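Glucose-6-phosphate 1-dehydrogenase (Kluyveromyces lactis, PDB 7E6I) catalyses the NADP-dependent oxidation of glucose 6-phosphate to 6-phosphogluconolactone, the first and probably rate-limiting step of the oxidative pentose phosphate pathway. Local coordinates at residues A276-Y290 with S311-N325. Sequence-based numbering, arbitrary orientation.
Sequences AFSPIDHDDILIGQY and SKCVTFAAIGFKIAN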
# COMPACT_ATOMS: atom_id res chain seq x y z
N ALA A 276 16.09 8.44 9.84
CA ALA A 276 16.13 9.70 10.57
C ALA A 276 14.96 9.88 11.51
O ALA A 276 14.95 10.85 12.29
CB ALA A 276 16.18 10.88 9.59
N PHE A 277 13.96 9.00 11.45
CA PHE A 277 12.85 9.08 12.38
C PHE A 277 13.35 8.91 13.81
O PHE A 277 14.12 7.99 14.10
CB PHE A 277 11.83 7.97 12.06
CG PHE A 277 10.82 8.34 11.02
CD1 PHE A 277 11.20 8.55 9.70
CD2 PHE A 277 9.48 8.45 11.36
CE1 PHE A 277 10.27 8.86 8.75
CE2 PHE A 277 8.54 8.77 10.40
CZ PHE A 277 8.93 8.98 9.10
N SER A 278 12.91 9.79 14.70
CA SER A 278 13.19 9.55 16.11
C SER A 278 12.36 8.36 16.57
O SER A 278 11.37 8.01 15.92
CB SER A 278 12.85 10.79 16.92
OG SER A 278 13.83 11.81 16.67
N PRO A 279 12.73 7.72 17.68
CA PRO A 279 11.86 6.67 18.23
C PRO A 279 10.50 7.24 18.62
O PRO A 279 10.40 8.38 19.08
CB PRO A 279 12.62 6.17 19.46
CG PRO A 279 14.04 6.61 19.27
CD PRO A 279 13.97 7.88 18.47
N ILE A 280 9.46 6.43 18.42
CA ILE A 280 8.12 6.87 18.80
C ILE A 280 8.05 7.07 20.30
O ILE A 280 8.44 6.20 21.09
CB ILE A 280 7.09 5.83 18.33
CG1 ILE A 280 7.20 5.63 16.81
CG2 ILE A 280 5.68 6.24 18.77
CD1 ILE A 280 6.47 4.43 16.31
N ASP A 281 7.56 8.24 20.70
CA ASP A 281 7.22 8.50 22.09
C ASP A 281 5.92 7.76 22.41
O ASP A 281 4.86 8.07 21.85
CB ASP A 281 7.10 10.01 22.28
CG ASP A 281 6.60 10.42 23.65
OD1 ASP A 281 6.51 9.57 24.57
OD2 ASP A 281 6.31 11.63 23.82
N HIS A 282 5.99 6.75 23.31
CA HIS A 282 4.81 5.94 23.61
C HIS A 282 3.70 6.71 24.32
O HIS A 282 2.58 6.20 24.42
CB HIS A 282 5.19 4.72 24.45
CG HIS A 282 6.21 3.84 23.80
ND1 HIS A 282 6.87 2.84 24.48
CD2 HIS A 282 6.67 3.80 22.53
CE1 HIS A 282 7.71 2.23 23.66
NE2 HIS A 282 7.60 2.79 22.47
N ASP A 283 3.99 7.91 24.81
CA ASP A 283 2.96 8.77 25.37
C ASP A 283 2.30 9.65 24.32
O ASP A 283 1.17 10.08 24.53
CB ASP A 283 3.54 9.66 26.47
CG ASP A 283 3.67 8.95 27.80
OD1 ASP A 283 2.67 8.33 28.26
OD2 ASP A 283 4.78 8.99 28.38
N ASP A 284 2.98 9.93 23.21
CA ASP A 284 2.44 10.83 22.20
C ASP A 284 1.50 10.07 21.25
O ASP A 284 1.72 9.99 20.04
CB ASP A 284 3.56 11.51 21.43
CG ASP A 284 3.05 12.60 20.54
OD1 ASP A 284 1.96 13.12 20.86
OD2 ASP A 284 3.72 12.93 19.54
N ILE A 285 0.43 9.54 21.83
CA ILE A 285 -0.41 8.53 21.20
C ILE A 285 -1.86 8.72 21.61
O ILE A 285 -2.16 9.20 22.70
CB ILE A 285 0.12 7.14 21.59
CG1 ILE A 285 0.74 6.48 20.38
CG2 ILE A 285 -0.93 6.26 22.29
CD1 ILE A 285 2.22 6.54 20.45
N LEU A 286 -2.77 8.37 20.70
CA LEU A 286 -4.21 8.43 20.96
C LEU A 286 -4.81 7.13 20.43
O LEU A 286 -4.80 6.89 19.22
CB LEU A 286 -4.85 9.64 20.29
CG LEU A 286 -6.07 10.27 20.96
CD1 LEU A 286 -7.23 10.39 19.98
CD2 LEU A 286 -6.49 9.50 22.19
N ILE A 287 -5.32 6.31 21.33
CA ILE A 287 -5.63 4.91 21.06
C ILE A 287 -7.10 4.68 21.39
O ILE A 287 -7.59 5.13 22.43
CB ILE A 287 -4.67 4.02 21.87
CG1 ILE A 287 -3.80 3.21 20.93
CG2 ILE A 287 -5.32 3.23 22.97
CD1 ILE A 287 -2.93 4.13 20.14
N GLY A 288 -7.82 4.05 20.47
CA GLY A 288 -9.26 3.91 20.60
C GLY A 288 -9.75 2.57 20.09
O GLY A 288 -9.12 1.93 19.25
N GLN A 289 -10.90 2.15 20.63
CA GLN A 289 -11.58 0.91 20.25
C GLN A 289 -13.05 1.25 20.05
O GLN A 289 -13.62 2.02 20.83
CB GLN A 289 -11.42 -0.19 21.32
CG GLN A 289 -12.00 -1.55 20.94
CD GLN A 289 -11.98 -2.54 22.09
OE1 GLN A 289 -12.98 -2.73 22.80
NE2 GLN A 289 -10.84 -3.19 22.29
N TYR A 290 -13.68 0.71 19.02
CA TYR A 290 -15.01 1.20 18.69
C TYR A 290 -16.08 0.49 19.52
O TYR A 290 -16.09 -0.74 19.64
CB TYR A 290 -15.31 1.12 17.19
CG TYR A 290 -15.54 -0.23 16.55
CD1 TYR A 290 -16.81 -0.80 16.50
CD2 TYR A 290 -14.49 -0.90 15.92
CE1 TYR A 290 -17.02 -2.04 15.87
CE2 TYR A 290 -14.68 -2.13 15.29
CZ TYR A 290 -15.95 -2.70 15.27
OH TYR A 290 -16.12 -3.90 14.64
N SER A 311 -10.75 -7.67 25.49
CA SER A 311 -9.82 -7.33 24.43
C SER A 311 -9.41 -5.86 24.49
O SER A 311 -10.26 -4.97 24.54
CB SER A 311 -10.45 -7.63 23.07
OG SER A 311 -9.66 -7.10 22.04
N LYS A 312 -8.10 -5.61 24.46
CA LYS A 312 -7.56 -4.26 24.36
C LYS A 312 -7.20 -3.88 22.93
O LYS A 312 -6.36 -3.00 22.72
CB LYS A 312 -6.33 -4.12 25.26
CG LYS A 312 -6.58 -4.41 26.74
CD LYS A 312 -5.54 -3.70 27.62
CE LYS A 312 -4.13 -4.23 27.34
NZ LYS A 312 -3.47 -4.83 28.55
N CYS A 313 -7.81 -4.53 21.93
CA CYS A 313 -7.41 -4.31 20.55
C CYS A 313 -7.69 -2.87 20.11
O CYS A 313 -8.78 -2.34 20.34
CB CYS A 313 -8.12 -5.28 19.62
SG CYS A 313 -7.54 -5.15 17.91
N VAL A 314 -6.71 -2.25 19.47
CA VAL A 314 -6.82 -0.88 18.99
C VAL A 314 -7.41 -0.89 17.58
O VAL A 314 -6.81 -1.45 16.66
CB VAL A 314 -5.45 -0.19 19.00
CG1 VAL A 314 -5.56 1.18 18.46
CG2 VAL A 314 -4.88 -0.14 20.40
N THR A 315 -8.57 -0.25 17.41
CA THR A 315 -9.15 -0.08 16.08
C THR A 315 -9.01 1.35 15.56
O THR A 315 -9.34 1.62 14.39
CB THR A 315 -10.63 -0.52 16.07
OG1 THR A 315 -11.40 0.37 16.88
CG2 THR A 315 -10.77 -1.93 16.62
N PHE A 316 -8.53 2.27 16.39
CA PHE A 316 -8.18 3.62 15.98
C PHE A 316 -6.90 4.01 16.68
O PHE A 316 -6.80 3.84 17.90
CB PHE A 316 -9.27 4.64 16.33
CG PHE A 316 -8.87 6.07 16.06
CD1 PHE A 316 -8.02 6.75 16.93
CD2 PHE A 316 -9.32 6.72 14.94
CE1 PHE A 316 -7.63 8.03 16.66
CE2 PHE A 316 -8.93 8.00 14.68
CZ PHE A 316 -8.08 8.66 15.54
N ALA A 317 -5.96 4.59 15.95
CA ALA A 317 -4.73 5.11 16.54
C ALA A 317 -4.31 6.40 15.85
O ALA A 317 -4.34 6.50 14.62
CB ALA A 317 -3.58 4.09 16.46
N ALA A 318 -3.89 7.37 16.65
CA ALA A 318 -3.18 8.55 16.18
C ALA A 318 -1.81 8.54 16.84
O ALA A 318 -1.72 8.32 18.05
CB ALA A 318 -3.95 9.83 16.49
N ILE A 319 -0.75 8.72 16.05
CA ILE A 319 0.62 8.61 16.54
C ILE A 319 1.41 9.83 16.07
O ILE A 319 1.34 10.20 14.90
CB ILE A 319 1.32 7.33 16.06
CG1 ILE A 319 0.51 6.08 16.42
CG2 ILE A 319 2.73 7.26 16.61
CD1 ILE A 319 0.98 4.81 15.66
N GLY A 320 2.17 10.42 16.98
CA GLY A 320 3.04 11.53 16.63
C GLY A 320 4.42 11.01 16.24
O GLY A 320 4.93 10.05 16.81
N PHE A 321 5.01 11.66 15.24
CA PHE A 321 6.32 11.29 14.74
C PHE A 321 7.19 12.52 14.65
O PHE A 321 6.70 13.64 14.47
CB PHE A 321 6.23 10.64 13.36
CG PHE A 321 5.60 9.28 13.36
CD1 PHE A 321 6.39 8.15 13.50
CD2 PHE A 321 4.23 9.13 13.22
CE1 PHE A 321 5.82 6.89 13.50
CE2 PHE A 321 3.65 7.88 13.22
CZ PHE A 321 4.46 6.75 13.36
N LYS A 322 8.50 12.30 14.75
CA LYS A 322 9.47 13.36 14.56
C LYS A 322 10.61 12.80 13.72
O LYS A 322 11.07 11.67 13.95
CB LYS A 322 10.02 13.88 15.89
CG LYS A 322 9.02 14.70 16.71
CD LYS A 322 8.86 16.15 16.15
CE LYS A 322 7.87 16.99 17.00
NZ LYS A 322 8.55 18.10 17.75
N ILE A 323 11.07 13.59 12.77
CA ILE A 323 12.18 13.21 11.91
C ILE A 323 13.33 14.15 12.20
O ILE A 323 13.19 15.38 12.07
CB ILE A 323 11.79 13.25 10.44
CG1 ILE A 323 10.56 12.37 10.19
CG2 ILE A 323 12.99 12.87 9.59
CD1 ILE A 323 10.13 12.35 8.74
N ALA A 324 14.46 13.59 12.61
CA ALA A 324 15.59 14.40 13.06
C ALA A 324 16.58 14.61 11.91
O ALA A 324 17.64 14.00 11.84
CB ALA A 324 16.26 13.74 14.26
N ASN A 325 16.20 15.48 10.97
CA ASN A 325 17.16 15.91 9.97
C ASN A 325 16.91 17.37 9.66
O ASN A 325 16.03 18.01 10.25
CB ASN A 325 17.14 15.02 8.71
CG ASN A 325 15.86 15.12 7.90
OD1 ASN A 325 15.06 16.06 8.05
ND2 ASN A 325 15.66 14.14 7.01
O HOH W 1 9.12 9.44 15.81
O HOH W 2 7.06 10.50 18.47
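Gln289 reaches the start of 311-325 and gives both hydrogens of its amide to backbone carbonyls: NE2 lies 2.9 Å from Ser311 O, met from above that carbonyl's plane, and 3.0 Å from Cys313 O, met on a lone pair. CG stands anti to the backbone N (chi1 -175°) and the chain runs on extended, which carries the amide out to these two oxygens; both lie in its plane, fixing its rotation. With an alanine here, Ser311 O and Cys313 O would probably lose this donor, and the turn at Ser311 would be less firmly tied to the strand. That is an ST turn in which Ser311 OG accepts from Cys313 N and is also hydrogen-bonded to Asp233. Next to it, Gly288 O accepts from Thr315 N and Phe316 N, a classic beta bulge. Beyond the bulge, strands 285-290 and 316-321 run antiparallel, with Leu286 and Ala318 a hydrogen-bonded pair (Ala318 N to Leu286 O, 2.8 Å). On one face Ile287 CG1 touches both methyls of Val314, and its CD1 rests on Ala317 CB at 3.7 Å; on the other, Leu286 CD1 nears Phe316 CE1. Gly320 N donates to Asp284 O, the last residue of a type I turn from Asp281; loop 279-283 interrupts the pairing, and a water bridges Asp281 N and Gly320 O. Past it, Ser278 N donates to Lys322 O and Ala324 N to Ala276 O, while Ile323 CG1 sits over the centre of the Phe277 ring (3.8 Å to the centroid) and Phe321 CD1 meets that ring's edge. Asp284 OD2, 3.3 Å from Gly320 CA, is hydrogen-bonded to His478. In the C-terminal domain's mixed sheet, 316-321 lies between 285-291 and 333-338, while 459-462 flanks 285-291. Helix 236-254 covers the face bearing Ala317 and Ile319, helix 471-476 that of Phe316 and Ala318.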